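Local coordinates for HAD hydrolase, family IA, variant 3 (Entamoeba histolytica, PDB 6W04), which binds magnesium and is probably a hydrolase of the haloacid dehalogenase superfamily, at residues A[45-48]-A[49-52]; A[59-62]-A[63-66]; A[72-75]-A[76-80]. All coordinates share one frame; numbering follows the deposited sequence. Where two conformers were deposited one is given.

Interaction 1 (A[45-48]-A[49-52])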
loop_
_atom_site.group_PDB
_atom_site.type_symbol
_atom_site.label_atom_id
_atom_site.label_comp_id
_atom_site.label_asym_id
_atom_site.label_seq_id
_atom_site.Cartn_x
_atom_site.Cartn_y
_atom_site.Cartn_z
ATOM N N GLY A 45 8.089 -6.574 4.751
ATOM C CA GLY A 45 8.210 -6.386 3.332
ATOM C C GLY A 45 8.246 -7.678 2.536
ATOM O O GLY A 45 8.059 -7.633 1.313
ATOM N N ARG A 46 8.521 -8.817 3.183
ATOM C CA ARG A 46 8.528 -10.075 2.453
ATOM C C ARG A 46 7.085 -10.488 2.147
ATOM O O ARG A 46 6.138 -9.921 2.682
ATOM C CB ARG A 46 9.258 -11.157 3.252
ATOM C CG ARG A 46 10.765 -10.877 3.385
ATOM C CD ARG A 46 11.507 -11.978 4.095
ATOM N NE ARG A 46 12.902 -11.604 4.335
ATOM C CZ ARG A 46 13.838 -12.409 4.812
ATOM N NH1 ARG A 46 13.556 -13.664 5.106
ATOM N NH2 ARG A 46 15.073 -11.951 4.983
ATOM N N THR A 47 6.924 -11.477 1.264
ATOM C CA THR A 47 5.584 -11.932 0.918
ATOM C C THR A 47 4.949 -12.670 2.091
ATOM O O THR A 47 5.632 -13.148 2.995
ATOM C CB THR A 47 5.613 -12.861 -0.297
ATOM O OG1 THR A 47 6.384 -14.044 0.001
ATOM C CG2 THR A 47 6.240 -12.153 -1.522
ATOM N N ASN A 48 3.625 -12.872 2.014
ATOM C CA ASN A 48 2.991 -13.684 3.032
ATOM C C ASN A 48 3.611 -15.072 3.068
ATOM O O ASN A 48 3.783 -15.658 4.139
ATOM C CB ASN A 48 1.485 -13.761 2.787
ATOM C CG ASN A 48 0.789 -12.474 3.172
ATOM O OD1 ASN A 48 1.377 -11.621 3.847
ATOM N ND2 ASN A 48 -0.458 -12.324 2.757
ATOM N N LYS A 49 3.935 -15.616 1.900
ATOM C CA LYS A 49 4.503 -16.956 1.857
ATOM C C LYS A 49 5.828 -17.000 2.600
ATOM O O LYS A 49 6.113 -17.954 3.345
ATOM C CB LYS A 49 4.683 -17.387 0.399
ATOM C CG LYS A 49 5.266 -18.788 0.208
ATOM C CD LYS A 49 4.980 -19.271 -1.232
ATOM C CE LYS A 49 5.426 -20.726 -1.483
ATOM N NZ LYS A 49 6.917 -20.903 -1.501
ATOM N N GLN A 50 6.672 -15.988 2.378
ATOM C CA GLN A 50 7.971 -15.952 3.040
ATOM C C GLN A 50 7.816 -15.852 4.546
ATOM O O GLN A 50 8.622 -16.411 5.300
ATOM C CB GLN A 50 8.805 -14.776 2.525
ATOM C CG GLN A 50 9.268 -14.905 1.079
ATOM C CD GLN A 50 10.037 -13.672 0.614
ATOM O OE1 GLN A 50 9.445 -12.650 0.287
ATOM N NE2 GLN A 50 11.354 -13.775 0.576
ATOM N N LEU A 51 6.811 -15.099 5.009
ATOM C CA LEU A 51 6.577 -14.995 6.449
ATOM C C LEU A 51 6.204 -16.352 7.039
ATOM O O LEU A 51 6.758 -16.780 8.063
ATOM C CB LEU A 51 5.470 -13.972 6.733
ATOM C CG LEU A 51 5.864 -12.513 7.002
ATOM C CD1 LEU A 51 6.461 -12.368 8.371
ATOM C CD2 LEU A 51 6.829 -11.989 5.973
ATOM N N ILE A 52 5.267 -17.048 6.401
ATOM C CA ILE A 52 4.830 -18.343 6.927
ATOM C C ILE A 52 5.972 -19.347 6.891
ATOM O O ILE A 52 6.164 -20.128 7.839
ATOM C CB ILE A 52 3.609 -18.855 6.145
ATOM C CG1 ILE A 52 2.469 -17.845 6.246
ATOM C CG2 ILE A 52 3.205 -20.237 6.687
ATOM C CD1 ILE A 52 1.530 -17.825 5.018
HETATM O O HOH W 1 11.262 -15.886 4.900
#

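Interaction 2 (A[59-62]-A[63-66])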
loop_
_atom_site.group_PDB
_atom_site.type_symbol
_atom_site.label_atom_id
_atom_site.label_comp_id
_atom_site.label_asym_id
_atom_site.label_seq_id
_atom_site.Cartn_x
_atom_site.Cartn_y
_atom_site.Cartn_z
ATOM N N GLU A 59 10.351 -24.257 3.593
ATOM C CA GLU A 59 9.707 -23.851 2.355
ATOM C C GLU A 59 8.445 -24.680 2.168
ATOM O O GLU A 59 8.444 -25.886 2.431
ATOM C CB GLU A 59 10.653 -24.075 1.175
ATOM C CG GLU A 59 10.220 -23.466 -0.129
ATOM C CD GLU A 59 11.323 -23.528 -1.166
ATOM O OE1 GLU A 59 12.471 -23.138 -0.850
ATOM O OE2 GLU A 59 11.043 -23.986 -2.286
ATOM N N ILE A 60 7.370 -24.043 1.699
ATOM C CA ILE A 60 6.096 -24.737 1.504
ATOM C C ILE A 60 5.551 -24.443 0.106
ATOM O O ILE A 60 6.067 -23.602 -0.630
ATOM C CB ILE A 60 5.060 -24.337 2.570
ATOM C CG1 ILE A 60 4.708 -22.860 2.399
ATOM C CG2 ILE A 60 5.603 -24.581 3.977
ATOM C CD1 ILE A 60 3.945 -22.254 3.578
ATOM N N SER A 61 4.472 -25.137 -0.242
ATOM C CA SER A 61 3.827 -24.944 -1.529
ATOM C C SER A 61 2.981 -23.674 -1.528
ATOM O O SER A 61 2.585 -23.154 -0.471
ATOM C CB SER A 61 2.944 -26.142 -1.873
ATOM O OG SER A 61 1.939 -26.314 -0.881
ATOM N N ASP A 62 2.718 -23.163 -2.734
ATOM C CA ASP A 62 1.822 -22.018 -2.859
ATOM C C ASP A 62 0.487 -22.297 -2.182
ATOM O O ASP A 62 -0.075 -21.426 -1.511
ATOM C CB ASP A 62 1.619 -21.661 -4.332
ATOM C CG ASP A 62 2.894 -21.156 -4.999
ATOM O OD1 ASP A 62 3.653 -20.386 -4.368
ATOM O OD2 ASP A 62 3.136 -21.519 -6.165
ATOM N N GLU A 63 -0.016 -23.525 -2.295
ATOM C CA GLU A 63 -1.332 -23.807 -1.736
ATOM C C GLU A 63 -1.301 -23.862 -0.211
ATOM O O GLU A 63 -2.256 -23.426 0.444
ATOM C CB GLU A 63 -1.883 -25.111 -2.314
ATOM C CG GLU A 63 -3.384 -25.230 -2.169
ATOM C CD GLU A 63 -3.866 -26.644 -2.355
ATOM O OE1 GLU A 63 -3.157 -27.431 -3.023
ATOM O OE2 GLU A 63 -4.948 -26.971 -1.818
ATOM N N ASP A 64 -0.237 -24.423 0.377
ATOM C CA ASP A 64 -0.038 -24.278 1.820
ATOM C C ASP A 64 0.004 -22.808 2.205
ATOM O O ASP A 64 -0.613 -22.390 3.194
ATOM C CB ASP A 64 1.262 -24.955 2.266
ATOM C CG ASP A 64 1.150 -26.468 2.370
ATOM O OD1 ASP A 64 0.020 -26.987 2.519
ATOM O OD2 ASP A 64 2.213 -27.131 2.323
ATOM N N ALA A 65 0.757 -22.009 1.445
ATOM C CA ALA A 65 0.922 -20.601 1.810
ATOM C C ALA A 65 -0.415 -19.872 1.811
ATOM O O ALA A 65 -0.712 -19.106 2.731
ATOM C CB ALA A 65 1.911 -19.921 0.865
ATOM N N LYS A 66 -1.252 -20.107 0.799
ATOM C CA LYS A 66 -2.530 -19.394 0.735
ATOM C C LYS A 66 -3.377 -19.657 1.975
ATOM O O LYS A 66 -4.030 -18.741 2.490
ATOM C CB LYS A 66 -3.297 -19.792 -0.528
ATOM C CG LYS A 66 -2.726 -19.254 -1.827
ATOM C CD LYS A 66 -3.568 -19.728 -3.024
ATOM C CE LYS A 66 -3.028 -19.208 -4.360
ATOM N NZ LYS A 66 -3.203 -17.730 -4.512
#

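Interaction 3 (A[72-75]-A[76-80])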
loop_
_atom_site.group_PDB
_atom_site.type_symbol
_atom_site.label_atom_id
_atom_site.label_comp_id
_atom_site.label_asym_id
_atom_site.label_seq_id
_atom_site.Cartn_x
_atom_site.Cartn_y
_atom_site.Cartn_z
ATOM N N LYS A 72 -3.912 -15.529 8.580
ATOM C CA LYS A 72 -3.372 -14.254 9.037
ATOM C C LYS A 72 -4.243 -13.088 8.581
ATOM O O LYS A 72 -4.472 -12.140 9.344
ATOM C CB LYS A 72 -1.932 -14.070 8.542
ATOM C CG LYS A 72 -1.360 -12.670 8.893
ATOM C CD LYS A 72 -1.576 -11.644 7.781
ATOM C CE LYS A 72 -1.226 -10.214 8.271
ATOM N NZ LYS A 72 -1.350 -9.260 7.131
ATOM N N GLU A 73 -4.727 -13.121 7.338
ATOM C CA GLU A 73 -5.517 -11.997 6.850
ATOM C C GLU A 73 -6.880 -11.928 7.518
ATOM O O GLU A 73 -7.393 -10.825 7.739
ATOM C CB GLU A 73 -5.660 -12.041 5.318
ATOM C CG GLU A 73 -4.323 -11.894 4.581
ATOM C CD GLU A 73 -3.555 -10.557 4.791
ATOM O OE1 GLU A 73 -3.877 -9.724 5.668
ATOM O OE2 GLU A 73 -2.576 -10.345 4.049
ATOM N N ASN A 74 -7.471 -13.075 7.859
ATOM C CA ASN A 74 -8.694 -13.052 8.646
ATOM C C ASN A 74 -8.470 -12.375 10.000
ATOM O O ASN A 74 -9.312 -11.588 10.457
ATOM C CB ASN A 74 -9.218 -14.476 8.823
ATOM C CG ASN A 74 -10.373 -14.545 9.775
ATOM O OD1 ASN A 74 -10.329 -15.269 10.766
ATOM N ND2 ASN A 74 -11.413 -13.769 9.495
ATOM N N LEU A 75 -7.351 -12.675 10.662
ATOM C CA LEU A 75 -7.046 -11.996 11.926
ATOM C C LEU A 75 -6.876 -10.492 11.698
ATOM O O LEU A 75 -7.450 -9.670 12.421
ATOM C CB LEU A 75 -5.802 -12.607 12.573
ATOM C CG LEU A 75 -5.214 -11.981 13.861
ATOM C CD1 LEU A 75 -6.260 -11.802 14.965
ATOM C CD2 LEU A 75 -4.030 -12.834 14.412
ATOM N N TYR A 76 -6.123 -10.116 10.666
ATOM C CA TYR A 76 -5.910 -8.704 10.361
ATOM C C TYR A 76 -7.222 -7.966 10.099
ATOM O O TYR A 76 -7.455 -6.880 10.654
ATOM C CB TYR A 76 -4.965 -8.583 9.163
ATOM C CG TYR A 76 -4.975 -7.225 8.516
ATOM C CD1 TYR A 76 -4.263 -6.165 9.079
ATOM C CD2 TYR A 76 -5.698 -6.992 7.344
ATOM C CE1 TYR A 76 -4.285 -4.891 8.490
ATOM C CE2 TYR A 76 -5.703 -5.723 6.729
ATOM C CZ TYR A 76 -4.980 -4.679 7.336
ATOM O OH TYR A 76 -4.967 -3.420 6.771
ATOM N N ARG A 77 -8.090 -8.531 9.249
ATOM C CA ARG A 77 -9.356 -7.875 8.913
ATOM C C ARG A 77 -10.207 -7.650 10.143
ATOM O O ARG A 77 -10.859 -6.610 10.271
ATOM C CB ARG A 77 -10.171 -8.716 7.933
ATOM C CG ARG A 77 -9.656 -8.726 6.568
ATOM C CD ARG A 77 -10.400 -9.768 5.776
ATOM N NE ARG A 77 -9.474 -10.395 4.858
ATOM C CZ ARG A 77 -9.510 -11.675 4.525
ATOM N NH1 ARG A 77 -8.608 -12.141 3.685
ATOM N NH2 ARG A 77 -10.446 -12.475 5.029
ATOM N N THR A 78 -10.254 -8.645 11.026
ATOM C CA THR A 78 -11.056 -8.550 12.234
ATOM C C THR A 78 -10.528 -7.448 13.144
ATOM O O THR A 78 -11.297 -6.624 13.658
ATOM C CB THR A 78 -11.046 -9.908 12.929
ATOM O OG1 THR A 78 -11.650 -10.864 12.057
ATOM C CG2 THR A 78 -11.822 -9.856 14.221
ATOM N N MET A 79 -9.209 -7.411 13.333
ATOM C CA MET A 79 -8.591 -6.370 14.156
ATOM C C MET A 79 -8.763 -4.981 13.540
ATOM O O MET A 79 -9.097 -4.018 14.244
ATOM C CB MET A 79 -7.107 -6.687 14.358
ATOM C CG MET A 79 -6.866 -8.020 15.101
ATOM S SD MET A 79 -7.343 -7.988 16.875
ATOM C CE MET A 79 -6.444 -6.524 17.419
ATOM N N LEU A 80 -8.514 -4.857 12.231
ATOM C CA LEU A 80 -8.672 -3.587 11.544
ATOM C C LEU A 80 -10.091 -3.040 11.699
ATOM O O LEU A 80 -10.277 -1.857 12.014
ATOM C CB LEU A 80 -8.311 -3.720 10.058
ATOM C CG LEU A 80 -8.463 -2.375 9.323
ATOM C CD1 LEU A 80 -7.363 -1.414 9.872
ATOM C CD2 LEU A 80 -8.302 -2.532 7.836
HETATM O O HOH W 2 -12.328 -12.105 7.491
#

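Interaction 1 (A[45-48]-A[49-52])
Thr47 and Gln50 meet where the loop after helix 37-43 turns into helix 48-56. Residues 45-48 bring the chain in extended at Arg46 and Thr47, and the first helical turn starts at Asn48. The CA atoms of Thr47 and Gln50 are 5.1 Å apart. Leu51 N donates to Thr47 O at 3.0 Å, and Ile52 N donates to Asn48 O at the same distance.

Thr47 is the N-cap. Its OG1 sits between the backbone N and the carbonyl carbon (chi1 62°), which turns it toward the amide of Gln50. There it accepts from Gln50 N at 3.1 Å. The Gln50 side chain runs back the other way. Its amide oxygen OE1 accepts from Thr47 N at 2.9 Å in a nearly straight bond (170° at the hydrogen), with the donor tilted from the carbonyl plane of the amide. The two reciprocal bonds make a capping box.

Arg46 crosses Gln50 at about a right angle. Its CB lies 3.3 Å from Gln50 OE1, and its guanidinium plane is only 17° from the amide plane. At the edge of the guanidinium a water accepts from Arg46 NH1 and donates to Gln50 O. Leu51 CD2 also packs on Arg46 CB, at 3.7 Å. Asn48 ND2 makes a probable hydrogen bond to Glu73 on helix 62-82. Lys49 leads away to a salt bridge with Glu53. Trp23 of helix 16-31 touches Asn48, Leu51 and Ile52.

The box gives partners to the N-cap amide (Thr47 N) and to an amide of the first turn (Gln50 N). It restrains the rotation of both side chains that form it, and the oxygens facing the N-terminus probably suit the positive end of the helix dipole.

Interaction 2 (A[59-62]-A[63-66])
Asp62, Asp64 and Ser61 make most of this contact, at the start of helix 62-82. Asp62 opens the helix. It contributes mainly backbone, with Lys66 N donating to Asp62 O at 2.9 Å. Lys66 CG packs 3.4 Å from that same oxygen, Asp62 O. The Asp62 side chain leaves the backbone directed away from 63-66, and it touches Lys49 of helix 48-56.

Asp64 turns back toward the loop. Its CG is anti to the carbonyl carbon (chi1 -78°), which brings OD2 to 3.3 Å from Ser61 OG. The CB of Asp64 also rests against Ile60 CB at 3.9 Å. Ser61 OG lies between its own backbone N and carbonyl carbon (chi1 60°), and from there it accepts from Asp64 N at 3.1 Å. That bond is fairly straight, 166° at the hydrogen. Ser61 O takes Ala65 N, the first bond of the helical series. The helix dipole probably stabilises the acidic residues of this turn.

Ile60 CD1 packs 4.1 Å from Ala65 CB. Ile60 also packs on Ile52, and its N donates to Glu53, both on helix 48-56. The arrangement is a serine N-cap, which starts helix 62-82 in the helical cap region of this HAD protein.

Interaction 3 (A[72-75]-A[76-80])
Thr78 folds its hydroxyl back onto the backbone of Asn74. With OG1 anti to its carbonyl carbon (chi1 -62°), Thr78 can reach Asn74 O, to which OG1 donates at 2.9 Å. Thr78 N donates to the same oxygen at 3.1 Å, from the opposite face of the carbonyl plane. Backbone bonds also run from Tyr76 N to Lys72 O, Arg77 N to Glu73 O and Met79 N to Leu75 O.

Among charged groups, Lys72 NZ forms a salt bridge with Glu73 OE1 at 3.0 Å, from above the carboxylate plane, and also bonds His19. Glu73 OE1 accepts from Asn115 ND2 too. In the conformer described, one of two, Arg77 has Glu73 O toward the rim of one guanidinium face. There its NE donates to Asn115, its NH1 pairs with Glu70, and a water joins NH2 to Asn74 ND2.

In the apolar contact, Leu75 CD1 lies alongside Met79 CG at 3.8 Å.

The aromatic ring of Tyr76 meets Glu73 obliquely, its plane 76° from the carboxylate, with CD2 3.7 Å from OE1. Tyr76 stacks on His19 and bonds Asp15 through OH. It lies against the magnesium ligand Asn9, in the second shell, where the helical cap meets the core of the HAD fold.

In the fold
All three are local helix contacts, and two of them are helix starts. Interaction 1 begins helix 48-56 and interaction 2 begins helix 62-82, whose later turns carry interaction 3. Interaction 2 is the surface contact, while interactions 1 and 3 are partly buried. The starts differ in chemistry: 45-52 has a reciprocal capping box, 59-66 a serine cap among acidic residues. Interactions 1 and 2 touch where Lys49 meets Ile60, Asp62 and Ala65, and where Ile52 meets Ala65. Asn48 and Glu73 tie 45-52 to 72-80. Within 72-80, charged and aromatic groups reach toward helix 113-123 and the magnesium ligand Asn9; interaction 2 lies far from that site.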